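Side-chain contact in uncharacterized protein (Bacteroides cellulosilyticus, PDB 5JVK), which probably hydrolyses O-glycosidic bonds in carbohydrates, as a family 39 glycoside hydrolase from a gut symbiont: residues Glu325-Arg328 with Ser329-Glu333. Sequence-based numbering, arbitrary orientation.
Sequences ENLR and SDKKE
R328 reaches over the turn that follows it and puts NH1 2.8 Å from OD2 of D330, a salt bridge between residues two apart. NH1 alone makes the bridge, closest to OD2 of D330 and 3.2 Å from its OD1; with the guanidinium and carboxylate planes 80° apart, the two groups do not meet as a flat, two-pronged pair. A bend at chi3 brings NH1 round to the carboxylate. The aliphatic stem of R328 packs on the loop, its CG 3.3 Å from the carbonyl O of K332.

The backbone of the turn is the tight part. Residues 328 to 331 form a type I beta turn, with K331 N bonded to R328 O at 2.9 Å. One step further, R328 N gives a nearly straight bond (166°) to K332 O. D330 has its carboxylate tucked between its own backbone N and carbonyl carbon (chi1 66°), which lets OD1 take the N-H of K332 from above the carboxylate plane, making an Asx turn. OD1 accepts the backbone N-H while OD2 makes the closer approach to the arginine.

The other side is looser. L327 lays CD1 4.0 Å from CD of K331, the two chains crossing at about a right angle, and CD2 4.0 Å from CB of E333. These are van der Waals touches; K331 and K332 are exposed on the molecular surface, while E333 also touches helix 312-325.

The loop joins that helix to strand 335-341 of the (beta/alpha)8 barrel, and D280 of the same chain anchors it: its carboxylate bonds to S329 OG, its carbonyl O to R328 NH2. With the guanidinium shared between D330 and that carbonyl, polar chemistry rather than a greasy core appears to set the shape of this connection.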
loop_
_atom_site.group_PDB
_atom_site.type_symbol
_atom_site.label_atom_id
_atom_site.label_comp_id
_atom_site.label_asym_id
_atom_site.label_seq_id
_atom_site.Cartn_x
_atom_site.Cartn_y
_atom_site.Cartn_z
ATOM N N GLU A 325 2.713 -17.580 20.804
ATOM C CA GLU A 325 2.951 -17.939 22.212
ATOM C C GLU A 325 1.909 -17.413 23.210
ATOM O O GLU A 325 1.901 -17.845 24.366
ATOM C CB GLU A 325 4.353 -17.485 22.638
ATOM C CG GLU A 325 5.466 -18.268 21.957
ATOM C CD GLU A 325 6.861 -17.840 22.382
ATOM O OE1 GLU A 325 7.010 -16.790 23.048
ATOM O OE2 GLU A 325 7.820 -18.562 22.033
ATOM N N ASN A 326 1.045 -16.489 22.780
ATOM C CA ASN A 326 0.032 -15.890 23.653
ATOM C C ASN A 326 -1.341 -15.962 22.993
ATOM O O ASN A 326 -1.920 -14.944 22.607
ATOM C CB ASN A 326 0.400 -14.442 23.998
ATOM C CG ASN A 326 1.724 -14.335 24.734
ATOM O OD1 ASN A 326 1.755 -14.180 25.955
ATOM N ND2 ASN A 326 2.828 -14.424 23.995
ATOM N N LEU A 327 -1.860 -17.183 22.894
ATOM C CA LEU A 327 -3.143 -17.441 22.242
ATOM C C LEU A 327 -4.324 -16.945 23.077
ATOM O O LEU A 327 -4.184 -16.642 24.262
ATOM C CB LEU A 327 -3.309 -18.938 21.971
ATOM C CG LEU A 327 -2.271 -19.619 21.074
ATOM C CD1 LEU A 327 -2.472 -21.128 21.093
ATOM C CD2 LEU A 327 -2.339 -19.092 19.649
ATOM N N ARG A 328 -5.488 -16.870 22.440
ATOM C CA ARG A 328 -6.746 -16.559 23.126
ATOM C C ARG A 328 -7.229 -17.778 23.922
ATOM O O ARG A 328 -6.665 -18.873 23.792
ATOM C CB ARG A 328 -7.823 -16.154 22.116
ATOM C CG ARG A 328 -7.508 -14.905 21.306
ATOM C CD ARG A 328 -8.581 -14.660 20.260
ATOM N NE ARG A 328 -9.785 -14.081 20.862
ATOM C CZ ARG A 328 -11.046 -14.436 20.600
ATOM N NH1 ARG A 328 -11.345 -15.410 19.735
ATOM N NH2 ARG A 328 -12.037 -13.808 21.229
ATOM N N SER A 329 -8.280 -17.590 24.725
ATOM C CA SER A 329 -8.895 -18.683 25.500
ATOM C C SER A 329 -9.412 -19.806 24.600
ATOM O O SER A 329 -9.191 -20.985 24.884
ATOM C CB SER A 329 -10.035 -18.156 26.372
ATOM O OG SER A 329 -9.544 -17.258 27.346
ATOM N N ASP A 330 -10.064 -19.427 23.498
ATOM C CA ASP A 330 -10.489 -20.387 22.461
ATOM C C ASP A 330 -9.348 -20.884 21.539
ATOM O O ASP A 330 -9.615 -21.523 20.518
ATOM C CB ASP A 330 -11.668 -19.817 21.635
ATOM C CG ASP A 330 -11.297 -18.587 20.796
ATOM O OD1 ASP A 330 -10.121 -18.164 20.777
ATOM O OD2 ASP A 330 -12.210 -18.033 20.149
ATOM N N LYS A 331 -8.098 -20.567 21.897
ATOM C CA LYS A 331 -6.877 -20.981 21.191
ATOM C C LYS A 331 -6.687 -20.398 19.777
ATOM O O LYS A 331 -5.767 -20.805 19.061
ATOM C CB LYS A 331 -6.742 -22.513 21.179
ATOM C CG LYS A 331 -6.665 -23.163 22.558
ATOM C CD LYS A 331 -5.337 -22.865 23.246
ATOM C CE LYS A 331 -5.080 -23.767 24.444
ATOM N NZ LYS A 331 -5.868 -23.355 25.637
ATOM N N LYS A 332 -7.517 -19.425 19.388
ATOM C CA LYS A 332 -7.338 -18.731 18.119
ATOM C C LYS A 332 -6.183 -17.752 18.279
ATOM O O LYS A 332 -6.008 -17.140 19.336
ATOM C CB LYS A 332 -8.607 -17.982 17.691
ATOM C CG LYS A 332 -9.835 -18.860 17.473
ATOM C CD LYS A 332 -9.721 -19.741 16.234
ATOM C CE LYS A 332 -10.803 -20.814 16.217
ATOM N NZ LYS A 332 -10.569 -21.844 15.168
ATOM N N GLU A 333 -5.391 -17.623 17.222
ATOM C CA GLU A 333 -4.232 -16.748 17.213
ATOM C C GLU A 333 -4.679 -15.331 16.871
ATOM O O GLU A 333 -5.509 -15.149 15.982
ATOM C CB GLU A 333 -3.241 -17.263 16.176
ATOM C CG GLU A 333 -1.882 -16.605 16.226
ATOM C CD GLU A 333 -0.846 -17.392 15.454
ATOM O OE1 GLU A 333 -0.402 -16.913 14.391
ATOM O OE2 GLU A 333 -0.489 -18.498 15.908
#